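Local atomic coordinates of alpha-L-rhamnosidase (Aspergillus terreus, PDB entry 6GSZ), a protein that probably hydrolyses terminal non-reducing alpha-L-rhamnose residues in alpha-L-rhamnosides and binds calcium ions. Residues 38-43 against 56-61; 259-264 against 391-396; 263-268 against 372-377. All blocks are in the same frame, centred on the assembly; numbering follows the deposited sequence.

Interaction 1: residues 38-43 against 56-61; sequences QRAYEI and RSESSD. With CA (calcium ion), chain I.
Tyr41 and Ser57 form the hydrogen-bonded antiparallel pair at the centre of a beta hairpin in the N-terminal immunoglobulin-like domain, where strand 53-58 is the outermost strand of its sheet. Both backbone bonds of the pair are short and straight, Ser57 N reaching Tyr41 O at 2.9 Å and 170°. On the same face of the sheet, the Ser57 methylene covers the phenol: its CB lies 3.7 Å from the Tyr41 ring centroid, a CH-pi contact offset toward the hydroxyl end. The torsion behind this is chi1 62°, which holds the Tyr41 ring between its own N and carbonyl carbon and swings it across toward residues 57-61; Trp27 meets the ring edge-to-face.

Charges gather on the opposite face. Glu42 OE2 sits at the edge of the Arg56 guanidinium in a long, weak salt bridge to NH1, its carboxylate turned 78° from the guanidinium plane, while the other oxygen, OE1, pairs with Arg83. Arg56 runs extended, so its flat end passes over the methyl of Ala40; Phe85 adds a cation-pi contact. Further along, Arg39 NH2 makes a weak bond to Glu58 OE2, and one water links Glu58 OE1 with Arg56 NH2.

Where the strand ends, the Gln38 amide takes over. Its chain is fully extended, and NE2 donates to two carbonyls, Ser59 O and Asp61 O, while OE1 is held by Ser84 and Trp27, so both ends of the amide are gripped and its flip is fixed. Ser59 OG closes an ST turn by accepting from Asp61 N at 2.9 Å. Beyond that turn, Asp61 chelates a calcium ion through both carboxylate oxygens, OD1 at 2.5 Å and OD2 at 2.4 Å, alongside Val63 O and four waters.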
loop_
_atom_site.group_PDB
_atom_site.type_symbol
_atom_site.label_atom_id
_atom_site.label_comp_id
_atom_site.label_asym_id
_atom_site.label_seq_id
_atom_site.Cartn_x
_atom_site.Cartn_y
_atom_site.Cartn_z
ATOM N N GLN A 38 -2.191 -27.186 -16.187
ATOM C CA GLN A 38 -1.295 -26.979 -17.303
ATOM C C GLN A 38 -0.228 -28.088 -17.365
ATOM O O GLN A 38 0.334 -28.464 -16.338
ATOM C CB GLN A 38 -0.605 -25.619 -17.073
ATOM C CG GLN A 38 0.385 -25.231 -18.176
ATOM C CD GLN A 38 1.031 -23.915 -17.868
ATOM O OE1 GLN A 38 0.419 -22.855 -18.084
ATOM N NE2 GLN A 38 2.280 -24.001 -17.402
ATOM N N ARG A 39 0.080 -28.571 -18.584
ATOM C CA ARG A 39 1.228 -29.426 -18.760
ATOM C C ARG A 39 2.399 -28.735 -19.468
ATOM O O ARG A 39 3.543 -29.176 -19.301
ATOM C CB ARG A 39 0.867 -30.729 -19.463
ATOM C CG ARG A 39 0.408 -30.560 -20.899
ATOM C CD ARG A 39 0.235 -31.926 -21.578
ATOM N NE ARG A 39 1.375 -32.811 -21.347
ATOM C CZ ARG A 39 1.403 -33.874 -20.521
ATOM N NH1 ARG A 39 0.320 -34.290 -19.862
ATOM N NH2 ARG A 39 2.546 -34.520 -20.364
ATOM N N ALA A 40 2.132 -27.658 -20.227
ATOM C CA ALA A 40 3.201 -27.032 -20.995
ATOM C C ALA A 40 2.759 -25.626 -21.354
ATOM O O ALA A 40 1.586 -25.288 -21.272
ATOM C CB ALA A 40 3.516 -27.798 -22.260
ATOM N N TYR A 41 3.729 -24.813 -21.750
ATOM C CA TYR A 41 3.456 -23.463 -22.249
ATOM C C TYR A 41 4.432 -23.155 -23.380
ATOM O O TYR A 41 5.492 -23.734 -23.509
ATOM C CB TYR A 41 3.520 -22.421 -21.135
ATOM C CG TYR A 41 4.850 -22.271 -20.454
ATOM C CD1 TYR A 41 5.850 -21.483 -21.012
ATOM C CD2 TYR A 41 5.088 -22.812 -19.198
ATOM C CE1 TYR A 41 7.060 -21.282 -20.366
ATOM C CE2 TYR A 41 6.277 -22.598 -18.539
ATOM C CZ TYR A 41 7.256 -21.784 -19.089
ATOM O OH TYR A 41 8.448 -21.589 -18.405
ATOM N N GLU A 42 4.029 -22.144 -24.157
ATOM C CA GLU A 42 4.866 -21.527 -25.172
ATOM C C GLU A 42 4.879 -20.017 -24.914
ATOM O O GLU A 42 3.835 -19.415 -24.710
ATOM C CB GLU A 42 4.370 -21.852 -26.586
ATOM C CG GLU A 42 4.707 -23.272 -26.986
ATOM C CD GLU A 42 4.244 -23.661 -28.374
ATOM O OE1 GLU A 42 3.503 -22.885 -28.982
ATOM O OE2 GLU A 42 4.575 -24.801 -28.793
ATOM N N ILE A 43 6.083 -19.463 -24.947
ATOM C CA ILE A 43 6.284 -18.000 -24.883
ATOM C C ILE A 43 6.901 -17.569 -26.218
ATOM O O ILE A 43 7.967 -18.040 -26.593
ATOM C CB ILE A 43 7.180 -17.581 -23.710
ATOM C CG1 ILE A 43 6.632 -18.049 -22.373
ATOM C CG2 ILE A 43 7.348 -16.060 -23.743
ATOM C CD1 ILE A 43 7.501 -17.762 -21.153
ATOM N N ARG A 56 9.188 -23.375 -25.945
ATOM C CA ARG A 56 8.241 -24.317 -25.288
ATOM C C ARG A 56 8.895 -24.903 -24.036
ATOM O O ARG A 56 10.071 -25.277 -24.043
ATOM C CB ARG A 56 7.873 -25.475 -26.224
ATOM C CG ARG A 56 6.807 -26.403 -25.641
ATOM C CD ARG A 56 6.195 -27.441 -26.569
ATOM N NE ARG A 56 5.162 -28.216 -25.870
ATOM C CZ ARG A 56 3.862 -28.250 -26.200
ATOM N NH1 ARG A 56 3.375 -27.410 -27.104
ATOM N NH2 ARG A 56 3.061 -29.153 -25.656
ATOM N N SER A 57 8.095 -24.980 -22.973
ATOM C CA SER A 57 8.470 -25.614 -21.708
ATOM C C SER A 57 7.424 -26.658 -21.355
ATOM O O SER A 57 6.256 -26.337 -21.334
ATOM C CB SER A 57 8.525 -24.618 -20.587
ATOM O OG SER A 57 9.597 -23.699 -20.738
ATOM N N GLU A 58 7.890 -27.857 -21.013
ATOM C CA GLU A 58 7.091 -28.851 -20.272
ATOM C C GLU A 58 7.137 -28.422 -18.814
ATOM O O GLU A 58 8.217 -28.430 -18.222
ATOM C CB GLU A 58 7.687 -30.236 -20.461
ATOM C CG GLU A 58 6.806 -31.345 -19.994
ATOM C CD GLU A 58 5.578 -31.625 -20.838
ATOM O OE1 GLU A 58 5.470 -31.091 -22.000
ATOM O OE2 GLU A 58 4.734 -32.455 -20.322
ATOM N N SER A 59 6.010 -27.901 -18.338
ATOM C CA SER A 59 5.927 -27.293 -17.021
ATOM C C SER A 59 4.470 -27.033 -16.680
ATOM O O SER A 59 3.732 -26.527 -17.534
ATOM C CB SER A 59 6.666 -25.980 -17.006
ATOM O OG SER A 59 6.500 -25.322 -15.750
ATOM N N SER A 60 4.107 -27.273 -15.414
ATOM C CA SER A 60 2.802 -26.856 -14.936
ATOM C C SER A 60 2.826 -25.433 -14.378
ATOM O O SER A 60 1.798 -24.959 -13.998
ATOM C CB SER A 60 2.295 -27.778 -13.881
ATOM O OG SER A 60 3.006 -27.585 -12.670
ATOM N N ASP A 61 3.988 -24.789 -14.331
ATOM C CA ASP A 61 4.080 -23.463 -13.671
ATOM C C ASP A 61 3.572 -22.348 -14.593
ATOM O O ASP A 61 3.952 -22.275 -15.772
ATOM C CB ASP A 61 5.518 -23.190 -13.269
ATOM C CG ASP A 61 5.721 -22.147 -12.187
ATOM O OD1 ASP A 61 4.752 -21.650 -11.613
ATOM O OD2 ASP A 61 6.851 -21.894 -11.868
HETATM CA CA CA I . 6.192 -20.458 -10.007
HETATM O O HOH W 1 4.258 -31.178 -17.729
HETATM O O HOH W 2 3.381 -31.434 -23.677
HETATM O O HOH W 3 10.066 -23.744 -17.677
HETATM O O HOH W 4 8.530 -19.802 -10.260
HETATM O O HOH W 5 6.331 -18.865 -8.159
HETATM O O HOH W 6 4.205 -20.951 -8.757
HETATM O O HOH W 7 6.967 -22.267 -8.619
#

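Interaction 2: residues 259-264 against 391-396; sequences ISSEIY and PSFTYH. With CA (calcium ion), chain B.
Phe393 meets Ser261, and Thr394 meets Glu262, where loop 391-396 packs on the end of strand 258-262; the loop is held through isolated polar atoms instead of regular pairing. Ser392, just ahead of them, touches residues 259-264 little: its OG binds a calcium ion at 2.4 Å together with Glu158 and two waters, while its backbone N is held by Glu267.

At Phe393 the backbone N donates a weak bond to Ser261 OG, 3.2 Å away and bent to 130°. The stronger partner of that hydroxyl is Glu267 OE1, so one carboxylate oxygen receives both Ser261 OG and Ser392 N and draws strand and loop together. The Ser261 hydroxyl also presses on the Phe393 methylene, OG to CB 3.3 Å, while the phenyl ring leads away to lie against Ile258. A single water spans the next gap, donating to Phe393 O at 2.7 Å and to Ser261 O.

Thr394 supplies the shorter of the two direct bonds. With chi1 at -171°, OG1 stands opposite the backbone N and reaches across to Glu262 O at 2.7 Å, tilted 28° from the carbonyl plane. The buried Thr394 hydroxyl thus donates to the carbonyl of the last strand residue.

Tyr395 brings its ring past Ile263, CE1 to CG2 at 4.1 Å in a slanting apolar touch; Phe455 stacks on the ring, and Arg467 adds a cation-pi contact. Its own backbone N, buried here, finds no partner in the model. At His396, a water in the plane of the imidazole lies 2.7 Å from ND1 and also reaches Ile263 O. The arrangement is an interdomain contact: a loop of the concanavalin-like domain packs against a strand of the alpha-L-rhamnosidase N-terminal domain, next to the calcium site of Ser392 and Glu158.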
loop_
_atom_site.group_PDB
_atom_site.type_symbol
_atom_site.label_atom_id
_atom_site.label_comp_id
_atom_site.label_asym_id
_atom_site.label_seq_id
_atom_site.Cartn_x
_atom_site.Cartn_y
_atom_site.Cartn_z
ATOM N N ILE A 259 3.186 29.273 -5.301
ATOM C CA ILE A 259 3.942 30.015 -4.307
ATOM C C ILE A 259 4.581 29.064 -3.297
ATOM O O ILE A 259 5.744 29.218 -2.914
ATOM C CB ILE A 259 3.044 31.050 -3.598
ATOM C CG1 ILE A 259 2.352 31.970 -4.604
ATOM C CG2 ILE A 259 3.840 31.839 -2.581
ATOM C CD1 ILE A 259 3.290 32.686 -5.555
ATOM N N SER A 260 3.777 28.084 -2.839
ATOM C CA SER A 260 4.262 27.061 -1.935
ATOM C C SER A 260 3.423 25.811 -2.170
ATOM O O SER A 260 2.265 25.919 -2.525
ATOM C CB SER A 260 4.224 27.485 -0.485
ATOM O OG SER A 260 2.910 27.788 -0.107
ATOM N N SER A 261 4.029 24.651 -1.957
ATOM C CA SER A 261 3.266 23.380 -2.048
ATOM C C SER A 261 3.937 22.339 -1.162
ATOM O O SER A 261 5.071 21.980 -1.431
ATOM C CB SER A 261 3.158 22.941 -3.504
ATOM O OG SER A 261 2.199 21.904 -3.640
ATOM N N GLU A 262 3.246 21.982 -0.083
ATOM C CA GLU A 262 3.823 21.232 1.041
ATOM C C GLU A 262 2.879 20.076 1.351
ATOM O O GLU A 262 1.683 20.255 1.348
ATOM C CB GLU A 262 3.944 22.116 2.282
ATOM C CG GLU A 262 4.709 23.389 2.053
ATOM C CD GLU A 262 4.731 24.204 3.314
ATOM O OE1 GLU A 262 5.343 23.737 4.320
ATOM O OE2 GLU A 262 4.180 25.358 3.266
ATOM N N ILE A 263 3.474 18.910 1.635
ATOM C CA ILE A 263 2.726 17.684 1.968
ATOM C C ILE A 263 1.704 18.022 3.064
ATOM O O ILE A 263 0.494 17.747 2.947
ATOM C CB ILE A 263 3.685 16.547 2.406
ATOM C CG1 ILE A 263 4.643 16.104 1.288
ATOM C CG2 ILE A 263 2.920 15.364 2.968
ATOM C CD1 ILE A 263 3.984 15.573 0.031
ATOM N N TYR A 264 2.215 18.572 4.186
ATOM C CA TYR A 264 1.342 18.795 5.358
ATOM C C TYR A 264 0.496 20.056 5.245
ATOM O O TYR A 264 -0.735 20.061 5.470
ATOM C CB TYR A 264 2.109 18.849 6.677
ATOM C CG TYR A 264 2.823 17.580 7.086
ATOM C CD1 TYR A 264 2.486 16.309 6.606
ATOM C CD2 TYR A 264 3.880 17.673 7.968
ATOM C CE1 TYR A 264 3.190 15.191 7.040
ATOM C CE2 TYR A 264 4.567 16.572 8.417
ATOM C CZ TYR A 264 4.223 15.305 7.950
ATOM O OH TYR A 264 4.958 14.230 8.383
ATOM N N PRO A 391 -4.064 20.996 -6.917
ATOM C CA PRO A 391 -2.713 21.183 -6.393
ATOM C C PRO A 391 -1.761 20.164 -7.011
ATOM O O PRO A 391 -2.202 19.097 -7.505
ATOM C CB PRO A 391 -2.863 21.007 -4.885
ATOM C CG PRO A 391 -4.084 20.089 -4.766
ATOM C CD PRO A 391 -5.003 20.448 -5.923
ATOM N N SER A 392 -0.469 20.439 -6.885
ATOM C CA SER A 392 0.571 19.638 -7.527
ATOM C C SER A 392 1.399 18.801 -6.566
ATOM O O SER A 392 1.717 17.637 -6.888
ATOM C CB SER A 392 1.512 20.542 -8.312
ATOM O OG SER A 392 0.861 21.108 -9.435
ATOM N N PHE A 393 1.735 19.321 -5.395
ATOM C CA PHE A 393 2.733 18.631 -4.536
ATOM C C PHE A 393 2.265 18.511 -3.085
ATOM O O PHE A 393 3.099 18.445 -2.145
ATOM C CB PHE A 393 4.087 19.333 -4.613
ATOM C CG PHE A 393 4.579 19.516 -6.029
ATOM C CD1 PHE A 393 4.839 18.425 -6.845
ATOM C CD2 PHE A 393 4.738 20.799 -6.575
ATOM C CE1 PHE A 393 5.285 18.604 -8.148
ATOM C CE2 PHE A 393 5.160 20.968 -7.887
ATOM C CZ PHE A 393 5.452 19.872 -8.667
ATOM N N THR A 394 0.950 18.422 -2.898
ATOM C CA THR A 394 0.392 18.198 -1.567
ATOM C C THR A 394 -0.634 17.067 -1.665
ATOM O O THR A 394 -1.072 16.708 -2.743
ATOM C CB THR A 394 -0.244 19.482 -1.001
ATOM O OG1 THR A 394 -0.601 19.300 0.369
ATOM C CG2 THR A 394 -1.495 19.873 -1.745
ATOM N N TYR A 395 -1.106 16.601 -0.499
ATOM C CA TYR A 395 -2.307 15.781 -0.494
ATOM C C TYR A 395 -2.952 15.915 0.879
ATOM O O TYR A 395 -2.269 16.290 1.830
ATOM C CB TYR A 395 -2.024 14.310 -0.872
ATOM C CG TYR A 395 -1.315 13.438 0.135
ATOM C CD1 TYR A 395 0.055 13.381 0.326
ATOM C CD2 TYR A 395 -2.067 12.522 0.856
ATOM C CE1 TYR A 395 0.647 12.431 1.146
ATOM C CE2 TYR A 395 -1.492 11.602 1.713
ATOM C CZ TYR A 395 -0.130 11.528 1.842
ATOM O OH TYR A 395 0.470 10.566 2.616
ATOM N N HIS A 396 -4.240 15.565 0.956
ATOM C CA HIS A 396 -4.990 15.712 2.193
ATOM C C HIS A 396 -5.847 14.464 2.434
ATOM O O HIS A 396 -6.249 13.806 1.494
ATOM C CB HIS A 396 -5.890 16.944 2.132
ATOM C CG HIS A 396 -5.304 18.154 1.498
ATOM N ND1 HIS A 396 -4.175 18.796 1.964
ATOM C CD2 HIS A 396 -5.708 18.788 0.389
ATOM C CE1 HIS A 396 -3.967 19.861 1.177
ATOM N NE2 HIS A 396 -4.896 19.890 0.217
HETATM CA CA CA B . -0.170 19.697 -11.131
HETATM O O HOH W 8 5.663 19.206 -1.584
HETATM O O HOH W 9 -2.065 18.453 3.681
HETATM O O HOH W 10 -0.028 21.284 -12.356
HETATM O O HOH W 11 -2.369 20.077 -11.153
#

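Interaction 3: residues 263-268 against 372-377; sequences IYDGEE and QAKATD. With CA (calcium ion), chain O.
Tyr264 and Ala373 open a contact that leads into parallel beta pairing, since strands 266-270 and 376-380 are parallel neighbours in a mixed sheet. The two methylene and methyl carbons touch, Tyr264 CB to Ala373 CB at 3.8 Å, while the phenol heads away and its hydroxyl is held by Glu466 and Gly214. Tyr264 O takes the backbone N of Ala375 in the carbonyl plane at 3.0 Å, an early tie before the strand proper begins.

Asp265 is gripped at both its backbone and its carboxylate. Its O accepts from Thr376 N, and its side chain, CG opposite the carbonyl carbon at chi1 -76°, turns OD1 back onto Lys374 N at 2.8 Å. The bond is fairly straight and meets the anti side of the oxygen somewhat out of the carboxylate plane. Arg212 forms a salt bridge to the same oxygen, so two donors converge on OD1. The aliphatic part of Lys374 passes obliquely beside the carboxylate, CG 3.5 Å from OD1, and the ammonium continues beyond it.

Gly266 lies tight against the second strand: its CA is 3.2 Å from Asp377 OD1 and makes a CA-H...O contact to Thr376 O. The close fit goes with a backbone conformation, phi 110° and psi -165°, that is open mainly to a residue without a side chain.

Glu267 leads its carboxylate away from residues 372-377, and its OE2 is bound there by Trp389. The backbone N of Glu267 is left to Asp377, whose OD2 is fixed by His396. That second-shell bond steadies the carboxylate while its other oxygen accepts from the strand amide: Asp377 OD1 lies 2.8 Å from Glu267 N, which approaches on the anti side and out of the carboxylate plane.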
loop_
_atom_site.group_PDB
_atom_site.type_symbol
_atom_site.label_atom_id
_atom_site.label_comp_id
_atom_site.label_asym_id
_atom_site.label_seq_id
_atom_site.Cartn_x
_atom_site.Cartn_y
_atom_site.Cartn_z
ATOM N N ILE A 263 3.474 18.910 1.635
ATOM C CA ILE A 263 2.726 17.684 1.968
ATOM C C ILE A 263 1.704 18.022 3.064
ATOM O O ILE A 263 0.494 17.747 2.947
ATOM C CB ILE A 263 3.685 16.547 2.406
ATOM C CG1 ILE A 263 4.643 16.104 1.288
ATOM C CG2 ILE A 263 2.920 15.364 2.968
ATOM C CD1 ILE A 263 3.984 15.573 0.031
ATOM N N TYR A 264 2.215 18.572 4.186
ATOM C CA TYR A 264 1.342 18.795 5.358
ATOM C C TYR A 264 0.496 20.056 5.245
ATOM O O TYR A 264 -0.735 20.061 5.470
ATOM C CB TYR A 264 2.109 18.849 6.677
ATOM C CG TYR A 264 2.823 17.580 7.086
ATOM C CD1 TYR A 264 2.486 16.309 6.606
ATOM C CD2 TYR A 264 3.880 17.673 7.968
ATOM C CE1 TYR A 264 3.190 15.191 7.040
ATOM C CE2 TYR A 264 4.567 16.572 8.417
ATOM C CZ TYR A 264 4.223 15.305 7.950
ATOM O OH TYR A 264 4.958 14.230 8.383
ATOM N N ASP A 265 1.136 21.188 4.925
ATOM C CA ASP A 265 0.403 22.441 5.053
ATOM C C ASP A 265 -0.494 22.786 3.860
ATOM O O ASP A 265 -1.469 23.501 4.044
ATOM C CB ASP A 265 1.316 23.602 5.423
ATOM C CG ASP A 265 1.748 23.617 6.889
ATOM O OD1 ASP A 265 1.147 22.862 7.719
ATOM O OD2 ASP A 265 2.732 24.361 7.203
ATOM N N GLY A 266 -0.202 22.270 2.668
ATOM C CA GLY A 266 -0.999 22.496 1.488
ATOM C C GLY A 266 -0.278 23.384 0.476
ATOM O O GLY A 266 0.925 23.592 0.532
ATOM N N GLU A 267 -1.059 23.880 -0.465
ATOM C CA GLU A 267 -0.545 24.600 -1.634
ATOM C C GLU A 267 -1.187 25.993 -1.724
ATOM O O GLU A 267 -2.425 26.118 -1.633
ATOM C CB GLU A 267 -0.847 23.849 -2.931
ATOM C CG GLU A 267 -0.424 24.626 -4.162
ATOM C CD GLU A 267 -0.310 23.815 -5.441
ATOM O OE1 GLU A 267 0.298 22.695 -5.370
ATOM O OE2 GLU A 267 -0.928 24.245 -6.461
ATOM N N GLU A 268 -0.333 27.011 -1.948
ATOM C CA GLU A 268 -0.738 28.388 -2.301
ATOM C C GLU A 268 -0.376 28.579 -3.783
ATOM O O GLU A 268 0.796 28.444 -4.158
ATOM C CB GLU A 268 -0.058 29.415 -1.415
ATOM C CG GLU A 268 -0.379 30.831 -1.839
ATOM C CD GLU A 268 0.202 31.945 -0.989
ATOM O OE1 GLU A 268 0.730 31.700 0.097
ATOM O OE2 GLU A 268 0.089 33.109 -1.435
ATOM N N GLN A 372 0.256 19.947 13.584
ATOM C CA GLN A 372 1.005 20.961 12.779
ATOM C C GLN A 372 0.952 20.566 11.289
ATOM O O GLN A 372 2.012 20.435 10.650
ATOM C CB GLN A 372 2.439 21.101 13.291
ATOM C CG GLN A 372 2.501 21.725 14.676
ATOM C CD GLN A 372 3.895 22.148 15.066
ATOM O OE1 GLN A 372 4.435 21.671 16.054
ATOM N NE2 GLN A 372 4.477 23.033 14.273
ATOM N N ALA A 373 -0.260 20.367 10.763
ATOM C CA ALA A 373 -0.543 20.178 9.339
ATOM C C ALA A 373 -1.754 21.047 8.994
ATOM O O ALA A 373 -2.875 20.717 9.415
ATOM C CB ALA A 373 -0.830 18.718 9.061
ATOM N N LYS A 374 -1.540 22.140 8.255
ATOM C CA LYS A 374 -2.669 23.043 7.991
ATOM C C LYS A 374 -3.704 22.435 7.042
ATOM O O LYS A 374 -4.858 22.830 7.095
ATOM C CB LYS A 374 -2.194 24.387 7.462
ATOM C CG LYS A 374 -1.354 25.173 8.454
ATOM C CD LYS A 374 -0.930 26.526 7.928
ATOM C CE LYS A 374 0.106 27.166 8.828
ATOM N NZ LYS A 374 0.668 28.382 8.194
ATOM N N ALA A 375 -3.273 21.545 6.123
ATOM C CA ALA A 375 -4.173 20.923 5.113
ATOM C C ALA A 375 -5.078 21.977 4.465
ATOM O O ALA A 375 -6.286 21.778 4.352
ATOM C CB ALA A 375 -4.988 19.774 5.714
ATOM N N THR A 376 -4.451 23.114 4.102
ATOM C CA THR A 376 -5.152 24.287 3.594
ATOM C C THR A 376 -4.531 24.721 2.270
ATOM O O THR A 376 -3.323 24.964 2.214
ATOM C CB THR A 376 -5.121 25.408 4.626
ATOM O OG1 THR A 376 -5.817 24.996 5.804
ATOM C CG2 THR A 376 -5.734 26.702 4.126
ATOM N N ASP A 377 -5.384 24.803 1.246
ATOM C CA ASP A 377 -4.961 25.285 -0.051
ATOM C C ASP A 377 -5.564 26.667 -0.300
ATOM O O ASP A 377 -6.689 26.941 0.119
ATOM C CB ASP A 377 -5.351 24.314 -1.150
ATOM C CG ASP A 377 -4.761 22.927 -0.967
ATOM O OD1 ASP A 377 -3.631 22.809 -0.367
ATOM O OD2 ASP A 377 -5.433 21.979 -1.420
HETATM CA CA CA O . 0.489 34.002 0.684
HETATM O O HOH W 12 0.315 35.998 2.016
HETATM O O HOH W 13 2.492 34.613 -0.266
#

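Interaction 1 stands apart: its nearest atoms are about 35 Å from interaction 2, on the opposite side of the chain's centre, whereas interactions 2 and 3 are buried, have centres about 6 Å apart and share Ile263 and Tyr264. The comparison illustrates how setting shapes chemistry. The partly buried hairpin of 38-43 and 56-61 is locally closed, with regular strand pairing and weak, direct salt bridges at the surface. The other two join sequence-distant parts of two domains: interaction 2 through serine and threonine hydroxyls and bridging waters, interaction 3 through backbone bonds and aspartate carboxylates that accept from backbone N. Ser261 with Glu267, and His396 with Asp377, tie them into one polar network.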